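Local coordinates for endo-beta-1,2-glucanase (PDB 6IMV), which hydrolyses beta-1,2-glucan at internal linkages as a fungal endo-acting glycosidase and represents a new glycoside hydrolase family, at residues Trp307-Leu310 with Tyr314-Ile317; Asp318-Val323 with Glu466-Glu471; Asp379-Tyr384 with Arg402-Gly407; Lys408-Ile413 with Glu418-Asp423. All coordinates share one frame; numbering follows the deposited sequence.

Interaction 1 comes first along the chain. It closes a very short loop, with three residues between its segments, just before helix 318-337. Interaction 2 begins on the first turn of that helix and ties it to helix 461-475 far along the chain. It therefore closes the longest loop, and interactions 3 and 4 both fall within this span. Interaction 3 sets the end of helix 394-405 against strand 380-381. Interaction 4 follows in the hairpin of strands 411-412 and 415-421. Strands 380-381 and 415-421 are neighbours in the antiparallel sheet, and the two contacts touch. Interactions 1 and 2 also touch, with centres 10 Å apart. No two contacts cross.

Interaction 1 of 4, residues Trp307-Leu310 with Tyr314-Ile317; sequences WKVL and YYDI
The loop before helix 318-337 folds back on itself, and K308 and V309 pack on the rings of Y314 and Y315. K308 crosses the Y314 ring at about a right angle and covers one face. Its CG lies 3.6 Å from Y314 CE2. K308 CE makes a CH-pi contact 3.9 Å from the Y314 ring centroid, 24° off the normal. Chi1 of 70° sets CG between the backbone N and the carbonyl carbon, and the rest of the chain is extended, so the methylenes run across the ring. Both polar ends have partners outside the segments. K308 NZ forms a salt bridge with E252 and a hydrogen bond with the P248 carbonyl. Y314 OH also bonds to E252.

V309 packs obliquely on the second tyrosine. V309 CB stands over a face of the Y315 ring, 4.1 Å from its centroid. Its two methyls lie over that same face, CG1 toward CE1 and CG2 toward CE2, with V309 CG2 3.5 Å from Y315 OH. Water 1 joins the backbones, donating to V309 O at 3.2 Å and accepting from Y315 N at 3.0 Å. Y314 O takes the hydrogen bond of I317 N, which closes a 3-10 turn. I317 is the N-cap of the following helix. The arrangement is a 3-10 turn leading into a helix, in what is probably an (alpha/alpha)6 barrel.

Interaction 2 of 4, residues Asp318-Val323 with Glu466-Glu471; sequences DIIRRV and ERIEAE
I320 and I468 meet where two helices pack, 318-337 and 461-475. I320 CD1 is the touching atom. It lies 3.7 Å from I468 CG2 and 3.8 Å from I468 CG1, so the methyl sits against both branches of its partner. The two side chains cross at about a right angle. I468 has CG1 anti to its backbone N (chi1 -155°), which puts CG2 between N and the carbonyl carbon. Beside this pair, I319 CG2 touches the aliphatic part of E469 more loosely, at 4.4 Å from CG.

A water forms the polar link. It accepts from I319 N at 2.8 Å and donates to E469 OE2, also at 2.8 Å. I319 N belongs to the first turn of its helix, and the nearby carboxylate may interact favourably with the N-terminal end of helix 318-337.

Farther out, Y314 and W256 also pack on I468. R467 spans one turn of its helix to E471, and this pair has outside partners too: E270 for R467 and R277 for E471. Within the helix, R467 NH2 donates to E471 OE2 at 3.0 Å with an N-H...O angle of 144°, and the oxygen lies 1° from the guanidinium plane.

Interaction 3 of 4, residues Asp379-Tyr384 with Arg402-Gly407; sequences DVITPY and RNMAIG
T382 O is approached by two groups: S385 OG, which is hydrogen-bonded to it, and the thioether of M404. M404 SD lies 3.2 Å from T382 O and 3.3 Å from T382 C. The sulfur thus sits over the flat face of the peptide between T382 and P383, not at the end of the carbonyl. It also lies 3.6 Å from P383 N. M404 bends at the sulfur (chi3 -97°), which turns the methyl toward P383. M404 CE is then 3.5 Å from T382 O and 3.8 Å from P383 CA.

The rest of M404 is flanked by apolar groups. I381 CD1 reaches M404 CG at 4.0 Å, the two side chains crossing obliquely. P383 CG meets M404 CB at 4.3 Å. One methionine of helix 394-405 thus fills the join between strand 380-381 and the 3-10 turn after it.

Outside partners hold each side. I381 pairs with T420 through the backbone, and T382 OG1 bonds to E418 O in the neighbouring strand. N403 ND2 bonds to the carbonyls of P341 and E491. The contact is buried and has no direct hydrogen bond between its segments. Its cohesion probably comes mainly from dispersion between the polarisable sulfur, the peptide face and the apolar side chains.

Interaction 4 of 4, residues Lys408-Ile413 with Glu418-Asp423; sequences KKMQNI and ESTRRD. With NAG (2-acetamido-2-deoxy-beta-D-glucopyranose), chain C.
M410 lies across the backbone of S419 and T420, its thioether over the flat face of the peptide that joins them. M410 SD is 3.4 Å from S419 O and 3.6 Å from T420 CB. The side chain bends at chi2 (-55°) and chi3 (-72°), bringing M410 CE to 3.7 Å from S419 C. T420 CG2 packs beside the sulfur. M410 stands just before strand 411-412, at the open end of its hairpin with strand 415-421.

T420 OG1 faces a water that donates to it at 2.9 Å and also to K408 O. The hydroxyl spends its own proton on R421 O.

R421 grips D423 side-on: NE meets OD1 at 3.1 Å and NH2 meets OD2 at 3.0 Å. The methyl C8 of the glycan NAG rests over one guanidinium face, 3.8 Å from R421 NH1. R421 NH1 also pairs with D379. The two carboxylates probably stabilise the arginine's charge and fix the rotation of the guanidinium, which keeps one face turned to the acetamide methyl.

Interaction 1 of 4, residues Trp307-Leu310 with Tyr314-Ile317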
loop_
_atom_site.group_PDB
_atom_site.type_symbol
_atom_site.label_atom_id
_atom_site.label_comp_id
_atom_site.label_asym_id
_atom_site.label_seq_id
_atom_site.Cartn_x
_atom_site.Cartn_y
_atom_site.Cartn_z
ATOM N N TRP A 307 5.980 -0.380 2.034
ATOM C CA TRP A 307 5.206 -0.372 0.778
ATOM C C TRP A 307 6.086 -0.464 -0.479
ATOM O O TRP A 307 5.685 -1.101 -1.451
ATOM C CB TRP A 307 4.368 0.906 0.749
ATOM C CG TRP A 307 3.235 1.003 -0.224
ATOM C CD1 TRP A 307 3.287 0.984 -1.587
ATOM C CD2 TRP A 307 1.868 1.312 0.121
ATOM N NE1 TRP A 307 2.040 1.208 -2.111
ATOM C CE2 TRP A 307 1.151 1.433 -1.090
ATOM C CE3 TRP A 307 1.189 1.508 1.331
ATOM C CZ2 TRP A 307 -0.216 1.714 -1.120
ATOM C CZ3 TRP A 307 -0.159 1.793 1.300
ATOM C CH2 TRP A 307 -0.850 1.895 0.089
ATOM N N LYS A 308 7.238 0.215 -0.486
ATOM C CA LYS A 308 8.061 0.355 -1.693
ATOM C C LYS A 308 8.466 -1.011 -2.262
ATOM O O LYS A 308 8.628 -1.138 -3.468
ATOM C CB LYS A 308 9.303 1.210 -1.427
ATOM C CG LYS A 308 10.361 0.571 -0.538
ATOM C CD LYS A 308 11.398 1.550 -0.038
ATOM C CE LYS A 308 12.556 0.871 0.661
ATOM N NZ LYS A 308 13.631 1.832 1.004
ATOM N N VAL A 309 8.625 -2.025 -1.400
ATOM C CA VAL A 309 9.153 -3.327 -1.831
ATOM C C VAL A 309 8.108 -4.068 -2.682
ATOM O O VAL A 309 8.472 -4.990 -3.400
ATOM C CB VAL A 309 9.629 -4.186 -0.643
ATOM C CG1 VAL A 309 10.592 -3.421 0.243
ATOM C CG2 VAL A 309 8.470 -4.749 0.165
ATOM N N LEU A 310 6.838 -3.643 -2.609
ATOM C CA LEU A 310 5.759 -4.182 -3.453
ATOM C C LEU A 310 5.909 -3.716 -4.905
ATOM O O LEU A 310 5.315 -4.320 -5.801
ATOM C CB LEU A 310 4.389 -3.727 -2.938
ATOM C CG LEU A 310 3.899 -4.311 -1.614
ATOM C CD1 LEU A 310 2.699 -3.521 -1.115
ATOM C CD2 LEU A 310 3.540 -5.783 -1.754
ATOM N N TYR A 314 13.520 -4.327 -4.807
ATOM C CA TYR A 314 14.415 -4.178 -3.679
ATOM C C TYR A 314 14.978 -5.537 -3.231
ATOM O O TYR A 314 16.131 -5.615 -2.831
ATOM C CB TYR A 314 13.680 -3.504 -2.514
ATOM C CG TYR A 314 13.545 -2.011 -2.666
ATOM C CD1 TYR A 314 14.534 -1.168 -2.188
ATOM C CD2 TYR A 314 12.446 -1.440 -3.295
ATOM C CE1 TYR A 314 14.435 0.204 -2.325
ATOM C CE2 TYR A 314 12.337 -0.065 -3.443
ATOM C CZ TYR A 314 13.339 0.759 -2.959
ATOM O OH TYR A 314 13.267 2.120 -3.092
ATOM N N TYR A 315 14.163 -6.598 -3.287
ATOM C CA TYR A 315 14.558 -7.896 -2.723
ATOM C C TYR A 315 15.426 -8.705 -3.697
ATOM O O TYR A 315 15.836 -9.810 -3.339
ATOM C CB TYR A 315 13.330 -8.678 -2.251
ATOM C CG TYR A 315 12.628 -8.080 -1.058
ATOM C CD1 TYR A 315 13.200 -7.049 -0.320
ATOM C CD2 TYR A 315 11.380 -8.543 -0.660
ATOM C CE1 TYR A 315 12.542 -6.486 0.761
ATOM C CE2 TYR A 315 10.723 -8.005 0.433
ATOM C CZ TYR A 315 11.308 -6.975 1.151
ATOM O OH TYR A 315 10.675 -6.426 2.231
ATOM N N ASP A 316 15.740 -8.147 -4.880
ATOM C CA ASP A 316 16.805 -8.670 -5.751
ATOM C C ASP A 316 18.178 -8.423 -5.117
ATOM O O ASP A 316 19.139 -9.055 -5.502
ATOM C CB ASP A 316 16.778 -8.048 -7.153
ATOM C CG ASP A 316 15.635 -8.514 -8.038
ATOM O OD1 ASP A 316 14.800 -9.252 -7.539
ATOM O OD2 ASP A 316 15.599 -8.129 -9.223
ATOM N N ILE A 317 18.281 -7.470 -4.180
ATOM C CA ILE A 317 19.537 -7.156 -3.496
ATOM C C ILE A 317 19.536 -7.901 -2.153
ATOM O O ILE A 317 18.666 -7.662 -1.313
ATOM C CB ILE A 317 19.716 -5.633 -3.317
ATOM C CG1 ILE A 317 19.772 -4.888 -4.658
ATOM C CG2 ILE A 317 20.948 -5.329 -2.479
ATOM C CD1 ILE A 317 18.420 -4.609 -5.286
HETATM O O HOH W 1 11.261 -6.379 -3.990
#

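Interaction 2 of 4, residues Asp318-Val323 with Glu466-Glu471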
loop_
_atom_site.group_PDB
_atom_site.type_symbol
_atom_site.label_atom_id
_atom_site.label_comp_id
_atom_site.label_asym_id
_atom_site.label_seq_id
_atom_site.Cartn_x
_atom_site.Cartn_y
_atom_site.Cartn_z
ATOM N N ASP A 318 20.524 -8.783 -1.957
ATOM C CA ASP A 318 20.518 -9.722 -0.839
ATOM C C ASP A 318 20.640 -8.970 0.497
ATOM O O ASP A 318 19.961 -9.326 1.439
ATOM C CB ASP A 318 21.608 -10.790 -0.962
ATOM C CG ASP A 318 21.442 -11.930 0.035
ATOM O OD1 ASP A 318 20.308 -12.427 0.176
ATOM O OD2 ASP A 318 22.440 -12.289 0.688
ATOM N N ILE A 319 21.495 -7.942 0.582
ATOM C CA ILE A 319 21.640 -7.201 1.866
ATOM C C ILE A 319 20.289 -6.573 2.243
ATOM O O ILE A 319 19.928 -6.514 3.427
ATOM C CB ILE A 319 22.768 -6.151 1.854
ATOM C CG1 ILE A 319 22.932 -5.502 3.233
ATOM C CG2 ILE A 319 22.573 -5.091 0.782
ATOM C CD1 ILE A 319 23.241 -6.481 4.344
ATOM N N ILE A 320 19.535 -6.135 1.234
ATOM C CA ILE A 320 18.237 -5.504 1.470
ATOM C C ILE A 320 17.234 -6.574 1.903
ATOM O O ILE A 320 16.514 -6.379 2.887
ATOM C CB ILE A 320 17.748 -4.707 0.248
ATOM C CG1 ILE A 320 18.745 -3.603 -0.117
ATOM C CG2 ILE A 320 16.353 -4.155 0.511
ATOM C CD1 ILE A 320 18.318 -2.710 -1.284
ATOM N N ARG A 321 17.202 -7.696 1.178
ATOM C CA ARG A 321 16.321 -8.808 1.511
ATOM C C ARG A 321 16.550 -9.239 2.971
ATOM O O ARG A 321 15.590 -9.462 3.708
ATOM C CB ARG A 321 16.538 -9.961 0.526
ATOM C CG ARG A 321 15.497 -11.065 0.618
ATOM C CD ARG A 321 15.885 -12.240 -0.264
ATOM N NE ARG A 321 16.345 -11.822 -1.576
ATOM C CZ ARG A 321 17.608 -11.884 -1.997
ATOM N NH1 ARG A 321 17.919 -11.461 -3.210
ATOM N NH2 ARG A 321 18.547 -12.367 -1.203
ATOM N N ARG A 322 17.819 -9.321 3.387
ATOM C CA ARG A 322 18.193 -9.772 4.747
ATOM C C ARG A 322 17.709 -8.766 5.805
ATOM O O ARG A 322 17.159 -9.159 6.821
ATOM C CB ARG A 322 19.709 -9.980 4.851
ATOM C CG ARG A 322 20.216 -11.243 4.169
ATOM C CD ARG A 322 21.723 -11.223 3.987
ATOM N NE ARG A 322 22.434 -11.124 5.258
ATOM C CZ ARG A 322 23.577 -10.466 5.452
ATOM N NH1 ARG A 322 24.067 -10.366 6.672
ATOM N NH2 ARG A 322 24.217 -9.888 4.450
ATOM N N VAL A 323 17.927 -7.472 5.563
ATOM C CA VAL A 323 17.514 -6.418 6.496
ATOM C C VAL A 323 15.987 -6.426 6.630
ATOM O O VAL A 323 15.451 -6.275 7.729
ATOM C CB VAL A 323 18.045 -5.041 6.058
ATOM C CG1 VAL A 323 17.366 -3.906 6.804
ATOM C CG2 VAL A 323 19.559 -4.959 6.227
ATOM N N GLU A 466 22.800 -0.989 -8.465
ATOM C CA GLU A 466 24.083 -0.386 -8.055
ATOM C C GLU A 466 23.868 0.636 -6.937
ATOM O O GLU A 466 24.539 0.606 -5.913
ATOM C CB GLU A 466 24.751 0.302 -9.249
ATOM C CG GLU A 466 26.001 1.079 -8.880
ATOM C CD GLU A 466 26.671 1.760 -10.055
ATOM O OE1 GLU A 466 26.029 2.614 -10.690
ATOM O OE2 GLU A 466 27.818 1.415 -10.335
ATOM N N ARG A 467 22.945 1.569 -7.176
ATOM C CA ARG A 467 22.686 2.645 -6.243
ATOM C C ARG A 467 22.154 2.084 -4.918
ATOM O O ARG A 467 22.618 2.459 -3.852
ATOM C CB ARG A 467 21.688 3.634 -6.857
ATOM C CG ARG A 467 21.161 4.690 -5.894
ATOM C CD ARG A 467 22.245 5.513 -5.217
ATOM N NE ARG A 467 22.994 6.328 -6.159
ATOM C CZ ARG A 467 23.900 7.229 -5.816
ATOM N NH1 ARG A 467 24.435 8.013 -6.739
ATOM N NH2 ARG A 467 24.257 7.362 -4.550
ATOM N N ILE A 468 21.137 1.224 -4.981
ATOM C CA ILE A 468 20.397 0.888 -3.759
ATOM C C ILE A 468 21.218 -0.131 -2.947
ATOM O O ILE A 468 21.231 -0.073 -1.729
ATOM C CB ILE A 468 18.950 0.448 -4.073
ATOM C CG1 ILE A 468 18.015 0.674 -2.879
ATOM C CG2 ILE A 468 18.893 -0.993 -4.557
ATOM C CD1 ILE A 468 18.041 2.080 -2.300
ATOM N N GLU A 469 21.991 -0.993 -3.629
ATOM C CA GLU A 469 22.899 -1.907 -2.929
ATOM C C GLU A 469 24.002 -1.101 -2.237
ATOM O O GLU A 469 24.327 -1.382 -1.086
ATOM C CB GLU A 469 23.491 -2.956 -3.865
ATOM C CG GLU A 469 24.280 -4.023 -3.131
ATOM C CD GLU A 469 24.554 -5.272 -3.947
ATOM O OE1 GLU A 469 24.982 -5.127 -5.113
ATOM O OE2 GLU A 469 24.331 -6.393 -3.419
ATOM N N ALA A 470 24.519 -0.064 -2.913
ATOM C CA ALA A 470 25.528 0.808 -2.329
ATOM C C ALA A 470 24.997 1.447 -1.043
ATOM O O ALA A 470 25.680 1.417 -0.011
ATOM C CB ALA A 470 25.984 1.854 -3.325
ATOM N N GLU A 471 23.786 2.028 -1.108
ATOM C CA GLU A 471 23.266 2.796 0.008
ATOM C C GLU A 471 23.051 1.857 1.204
ATOM O O GLU A 471 23.450 2.184 2.327
ATOM C CB GLU A 471 21.990 3.553 -0.378
ATOM C CG GLU A 471 22.209 4.672 -1.378
ATOM C CD GLU A 471 23.132 5.802 -0.933
ATOM O OE1 GLU A 471 23.193 6.095 0.288
ATOM O OE2 GLU A 471 23.807 6.378 -1.802
HETATM O O HOH W 2 23.822 -7.785 -1.050
#

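Interaction 3 of 4, residues Asp379-Tyr384 with Arg402-Gly407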
loop_
_atom_site.group_PDB
_atom_site.type_symbol
_atom_site.label_atom_id
_atom_site.label_comp_id
_atom_site.label_asym_id
_atom_site.label_seq_id
_atom_site.Cartn_x
_atom_site.Cartn_y
_atom_site.Cartn_z
ATOM N N ASP A 379 -3.124 0.479 21.013
ATOM C CA ASP A 379 -4.319 -0.204 21.512
ATOM C C ASP A 379 -5.103 -0.863 20.362
ATOM O O ASP A 379 -5.986 -1.661 20.630
ATOM C CB ASP A 379 -5.190 0.729 22.357
ATOM C CG ASP A 379 -5.673 1.971 21.637
ATOM O OD1 ASP A 379 -5.172 2.273 20.550
ATOM O OD2 ASP A 379 -6.561 2.617 22.177
ATOM N N VAL A 380 -4.762 -0.543 19.103
ATOM C CA VAL A 380 -5.492 -1.027 17.926
ATOM C C VAL A 380 -4.526 -1.740 16.966
ATOM O O VAL A 380 -3.483 -1.187 16.589
ATOM C CB VAL A 380 -6.224 0.139 17.231
ATOM C CG1 VAL A 380 -6.819 -0.267 15.881
ATOM C CG2 VAL A 380 -7.287 0.740 18.148
ATOM N N ILE A 381 -4.938 -2.942 16.531
ATOM C CA ILE A 381 -4.196 -3.820 15.623
ATOM C C ILE A 381 -5.015 -4.001 14.335
ATOM O O ILE A 381 -6.239 -3.800 14.322
ATOM C CB ILE A 381 -3.889 -5.179 16.284
ATOM C CG1 ILE A 381 -5.150 -5.834 16.860
ATOM C CG2 ILE A 381 -2.786 -5.030 17.324
ATOM C CD1 ILE A 381 -4.940 -7.221 17.413
ATOM N N THR A 382 -4.332 -4.396 13.256
ATOM C CA THR A 382 -4.969 -4.513 11.944
ATOM C C THR A 382 -4.381 -5.681 11.157
ATOM O O THR A 382 -3.170 -5.892 11.145
ATOM C CB THR A 382 -4.867 -3.205 11.150
ATOM O OG1 THR A 382 -5.444 -3.398 9.857
ATOM C CG2 THR A 382 -3.443 -2.715 10.990
ATOM N N PRO A 383 -5.229 -6.448 10.431
ATOM C CA PRO A 383 -4.743 -7.531 9.575
ATOM C C PRO A 383 -3.673 -7.133 8.542
ATOM O O PRO A 383 -2.797 -7.942 8.253
ATOM C CB PRO A 383 -6.025 -8.015 8.878
ATOM C CG PRO A 383 -7.117 -7.703 9.881
ATOM C CD PRO A 383 -6.700 -6.367 10.453
ATOM N N TYR A 384 -3.727 -5.911 7.997
ATOM C CA TYR A 384 -2.805 -5.540 6.902
ATOM C C TYR A 384 -1.364 -5.382 7.410
ATOM O O TYR A 384 -0.428 -5.349 6.596
ATOM C CB TYR A 384 -3.313 -4.315 6.142
ATOM C CG TYR A 384 -2.720 -2.978 6.495
ATOM C CD1 TYR A 384 -3.276 -2.190 7.491
ATOM C CD2 TYR A 384 -1.657 -2.454 5.781
ATOM C CE1 TYR A 384 -2.772 -0.934 7.789
ATOM C CE2 TYR A 384 -1.130 -1.202 6.075
ATOM C CZ TYR A 384 -1.690 -0.434 7.083
ATOM O OH TYR A 384 -1.177 0.805 7.373
ATOM N N ARG A 402 -5.091 -14.548 10.333
ATOM C CA ARG A 402 -6.158 -15.378 10.880
ATOM C C ARG A 402 -6.432 -14.974 12.334
ATOM O O ARG A 402 -7.591 -14.768 12.727
ATOM C CB ARG A 402 -5.791 -16.864 10.793
ATOM C CG ARG A 402 -6.779 -17.786 11.497
ATOM C CD ARG A 402 -6.387 -19.252 11.455
ATOM N NE ARG A 402 -7.158 -20.041 12.407
ATOM C CZ ARG A 402 -7.032 -19.982 13.731
ATOM N NH1 ARG A 402 -6.033 -19.311 14.279
ATOM N NH2 ARG A 402 -7.932 -20.575 14.506
ATOM N N ASN A 403 -5.361 -14.870 13.126
ATOM C CA ASN A 403 -5.448 -14.561 14.557
ATOM C C ASN A 403 -6.275 -13.284 14.780
ATOM O O ASN A 403 -7.163 -13.242 15.641
ATOM C CB ASN A 403 -4.066 -14.457 15.212
ATOM C CG ASN A 403 -4.127 -14.668 16.711
ATOM O OD1 ASN A 403 -4.383 -15.774 17.166
ATOM N ND2 ASN A 403 -3.901 -13.619 17.485
ATOM N N MET A 404 -6.005 -12.254 13.982
ATOM C CA MET A 404 -6.748 -11.001 14.063
ATOM C C MET A 404 -8.159 -11.160 13.471
ATOM O O MET A 404 -9.121 -10.681 14.065
ATOM C CB MET A 404 -5.977 -9.890 13.353
ATOM C CG MET A 404 -4.700 -9.516 14.088
ATOM S SD MET A 404 -3.788 -8.187 13.282
ATOM C CE MET A 404 -2.583 -9.113 12.332
ATOM N N ALA A 405 -8.285 -11.874 12.343
ATOM C CA ALA A 405 -9.563 -12.055 11.621
ATOM C C ALA A 405 -10.595 -12.816 12.462
ATOM O O ALA A 405 -11.796 -12.632 12.304
ATOM C CB ALA A 405 -9.329 -12.775 10.315
ATOM N N ILE A 406 -10.115 -13.670 13.364
ATOM C CA ILE A 406 -10.979 -14.452 14.251
ATOM C C ILE A 406 -11.567 -13.585 15.375
ATOM O O ILE A 406 -12.574 -13.957 15.975
ATOM C CB ILE A 406 -10.190 -15.666 14.768
ATOM C CG1 ILE A 406 -10.106 -16.703 13.654
ATOM C CG2 ILE A 406 -10.788 -16.251 16.031
ATOM C CD1 ILE A 406 -9.151 -17.802 13.946
ATOM N N GLY A 407 -10.960 -12.429 15.660
ATOM C CA GLY A 407 -11.580 -11.457 16.593
ATOM C C GLY A 407 -13.020 -11.176 16.200
ATOM O O GLY A 407 -13.384 -11.274 15.028
#

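Interaction 4 of 4, residues Lys408-Ile413 with Glu418-Asp423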
loop_
_atom_site.group_PDB
_atom_site.type_symbol
_atom_site.label_atom_id
_atom_site.label_comp_id
_atom_site.label_asym_id
_atom_site.label_seq_id
_atom_site.Cartn_x
_atom_site.Cartn_y
_atom_site.Cartn_z
ATOM N N LYS A 408 -13.871 -10.873 17.185
ATOM C CA LYS A 408 -15.273 -10.590 16.898
ATOM C C LYS A 408 -15.362 -9.442 15.889
ATOM O O LYS A 408 -14.641 -8.453 16.009
ATOM C CB LYS A 408 -16.044 -10.258 18.179
ATOM C CG LYS A 408 -16.209 -11.434 19.124
ATOM C CD LYS A 408 -17.071 -12.514 18.539
ATOM C CE LYS A 408 -17.017 -13.792 19.333
ATOM N NZ LYS A 408 -17.633 -14.899 18.558
ATOM N N LYS A 409 -16.232 -9.633 14.887
ATOM C CA LYS A 409 -16.559 -8.670 13.828
ATOM C C LYS A 409 -15.390 -8.439 12.861
ATOM O O LYS A 409 -15.436 -7.501 12.104
ATOM C CB LYS A 409 -16.973 -7.309 14.402
ATOM C CG LYS A 409 -17.952 -7.334 15.565
ATOM C CD LYS A 409 -18.286 -5.940 16.079
ATOM C CE LYS A 409 -19.510 -5.351 15.416
ATOM N NZ LYS A 409 -20.773 -5.934 15.943
ATOM N N MET A 410 -14.377 -9.310 12.845
ATOM C CA MET A 410 -13.164 -9.010 12.091
ATOM C C MET A 410 -13.176 -9.678 10.706
ATOM O O MET A 410 -12.248 -9.468 9.917
ATOM C CB MET A 410 -11.916 -9.384 12.891
ATOM C CG MET A 410 -11.605 -8.356 13.976
ATOM S SD MET A 410 -11.443 -6.671 13.278
ATOM C CE MET A 410 -9.879 -6.813 12.414
ATOM N N GLN A 411 -14.242 -10.420 10.392
ATOM C CA GLN A 411 -14.584 -10.758 9.010
ATOM C C GLN A 411 -15.982 -10.227 8.691
ATOM O O GLN A 411 -16.856 -10.102 9.574
ATOM C CB GLN A 411 -14.544 -12.264 8.739
ATOM C CG GLN A 411 -13.162 -12.881 8.839
ATOM C CD GLN A 411 -13.191 -14.357 8.520
ATOM O OE1 GLN A 411 -13.690 -15.182 9.299
ATOM N NE2 GLN A 411 -12.661 -14.702 7.351
ATOM N N ASN A 412 -16.180 -9.930 7.400
ATOM C CA ASN A 412 -17.434 -9.432 6.868
ATOM C C ASN A 412 -17.606 -9.983 5.447
ATOM O O ASN A 412 -16.694 -10.619 4.928
ATOM C CB ASN A 412 -17.470 -7.901 6.912
ATOM C CG ASN A 412 -16.322 -7.271 6.160
ATOM O OD1 ASN A 412 -16.335 -7.220 4.932
ATOM N ND2 ASN A 412 -15.332 -6.778 6.884
ATOM N N ILE A 413 -18.750 -9.684 4.820
ATOM C CA ILE A 413 -19.084 -10.194 3.472
ATOM C C ILE A 413 -18.231 -9.524 2.392
ATOM O O ILE A 413 -18.392 -9.850 1.212
ATOM C CB ILE A 413 -20.584 -10.034 3.153
ATOM C CG1 ILE A 413 -21.063 -8.581 3.229
ATOM C CG2 ILE A 413 -21.424 -10.948 4.029
ATOM C CD1 ILE A 413 -22.411 -8.358 2.580
ATOM N N GLU A 418 -11.401 -3.591 8.989
ATOM C CA GLU A 418 -10.299 -2.605 9.079
ATOM C C GLU A 418 -9.356 -2.919 10.254
ATOM O O GLU A 418 -8.135 -3.065 10.071
ATOM C CB GLU A 418 -10.883 -1.193 9.200
ATOM C CG GLU A 418 -9.849 -0.095 9.454
ATOM C CD GLU A 418 -9.245 0.582 8.238
ATOM O OE1 GLU A 418 -9.477 0.099 7.112
ATOM O OE2 GLU A 418 -8.525 1.594 8.420
ATOM N N SER A 419 -9.908 -2.983 11.470
ATOM C CA SER A 419 -9.087 -3.063 12.676
ATOM C C SER A 419 -9.933 -3.448 13.889
ATOM O O SER A 419 -11.143 -3.291 13.867
ATOM C CB SER A 419 -8.371 -1.759 12.930
ATOM O OG SER A 419 -9.275 -0.769 13.377
ATOM N N THR A 420 -9.244 -3.934 14.931
ATOM C CA THR A 420 -9.811 -4.232 16.238
ATOM C C THR A 420 -8.869 -3.698 17.326
ATOM O O THR A 420 -7.650 -3.720 17.173
ATOM C CB THR A 420 -10.033 -5.739 16.430
ATOM O OG1 THR A 420 -10.600 -5.955 17.722
ATOM C CG2 THR A 420 -8.773 -6.569 16.302
ATOM N N ARG A 421 -9.449 -3.253 18.441
ATOM C CA ARG A 421 -8.680 -3.069 19.649
ATOM C C ARG A 421 -8.047 -4.414 20.024
ATOM O O ARG A 421 -8.681 -5.480 19.870
ATOM C CB ARG A 421 -9.573 -2.544 20.777
ATOM C CG ARG A 421 -9.921 -1.067 20.650
ATOM C CD ARG A 421 -10.699 -0.540 21.842
ATOM N NE ARG A 421 -9.922 -0.670 23.073
ATOM C CZ ARG A 421 -9.056 0.227 23.541
ATOM N NH1 ARG A 421 -8.799 1.337 22.868
ATOM N NH2 ARG A 421 -8.441 0.000 24.686
ATOM N N ARG A 422 -6.806 -4.380 20.520
ATOM C CA ARG A 422 -6.150 -5.622 20.925
ATOM C C ARG A 422 -6.862 -6.235 22.143
ATOM O O ARG A 422 -6.753 -7.437 22.362
ATOM C CB ARG A 422 -4.648 -5.428 21.151
ATOM C CG ARG A 422 -4.267 -4.471 22.268
ATOM C CD ARG A 422 -2.760 -4.348 22.333
ATOM N NE ARG A 422 -2.304 -3.348 23.280
ATOM C CZ ARG A 422 -2.196 -3.533 24.587
ATOM N NH1 ARG A 422 -2.538 -4.688 25.133
ATOM N NH2 ARG A 422 -1.752 -2.545 25.339
ATOM N N ASP A 423 -7.609 -5.429 22.909
ATOM C CA ASP A 423 -8.363 -5.937 24.075
ATOM C C ASP A 423 -9.775 -6.391 23.662
ATOM O O ASP A 423 -10.560 -6.857 24.501
ATOM C CB ASP A 423 -8.404 -4.900 25.205
ATOM C CG ASP A 423 -9.246 -3.662 24.929
ATOM O OD1 ASP A 423 -10.014 -3.653 23.950
ATOM O OD2 ASP A 423 -9.127 -2.708 25.702
HETATM C C1 NAG C . -9.531 7.391 24.388
HETATM C C2 NAG C . -9.386 6.834 25.801
HETATM C C3 NAG C . -10.092 7.725 26.833
HETATM C C4 NAG C . -9.824 9.210 26.621
HETATM C C5 NAG C . -10.103 9.540 25.147
HETATM C C6 NAG C . -10.012 11.020 24.791
HETATM C C7 NAG C . -9.433 4.372 25.772
HETATM C C8 NAG C . -10.366 3.199 25.771
HETATM N N2 NAG C . -10.040 5.544 25.827
HETATM O O3 NAG C . -9.692 7.373 28.161
HETATM O O4 NAG C . -10.649 9.945 27.547
HETATM O O5 NAG C . -9.179 8.775 24.352
HETATM O O6 NAG C . -8.640 11.405 24.650
HETATM O O7 NAG C . -8.220 4.242 25.714
HETATM O O HOH W 3 -12.389 -8.193 17.955
#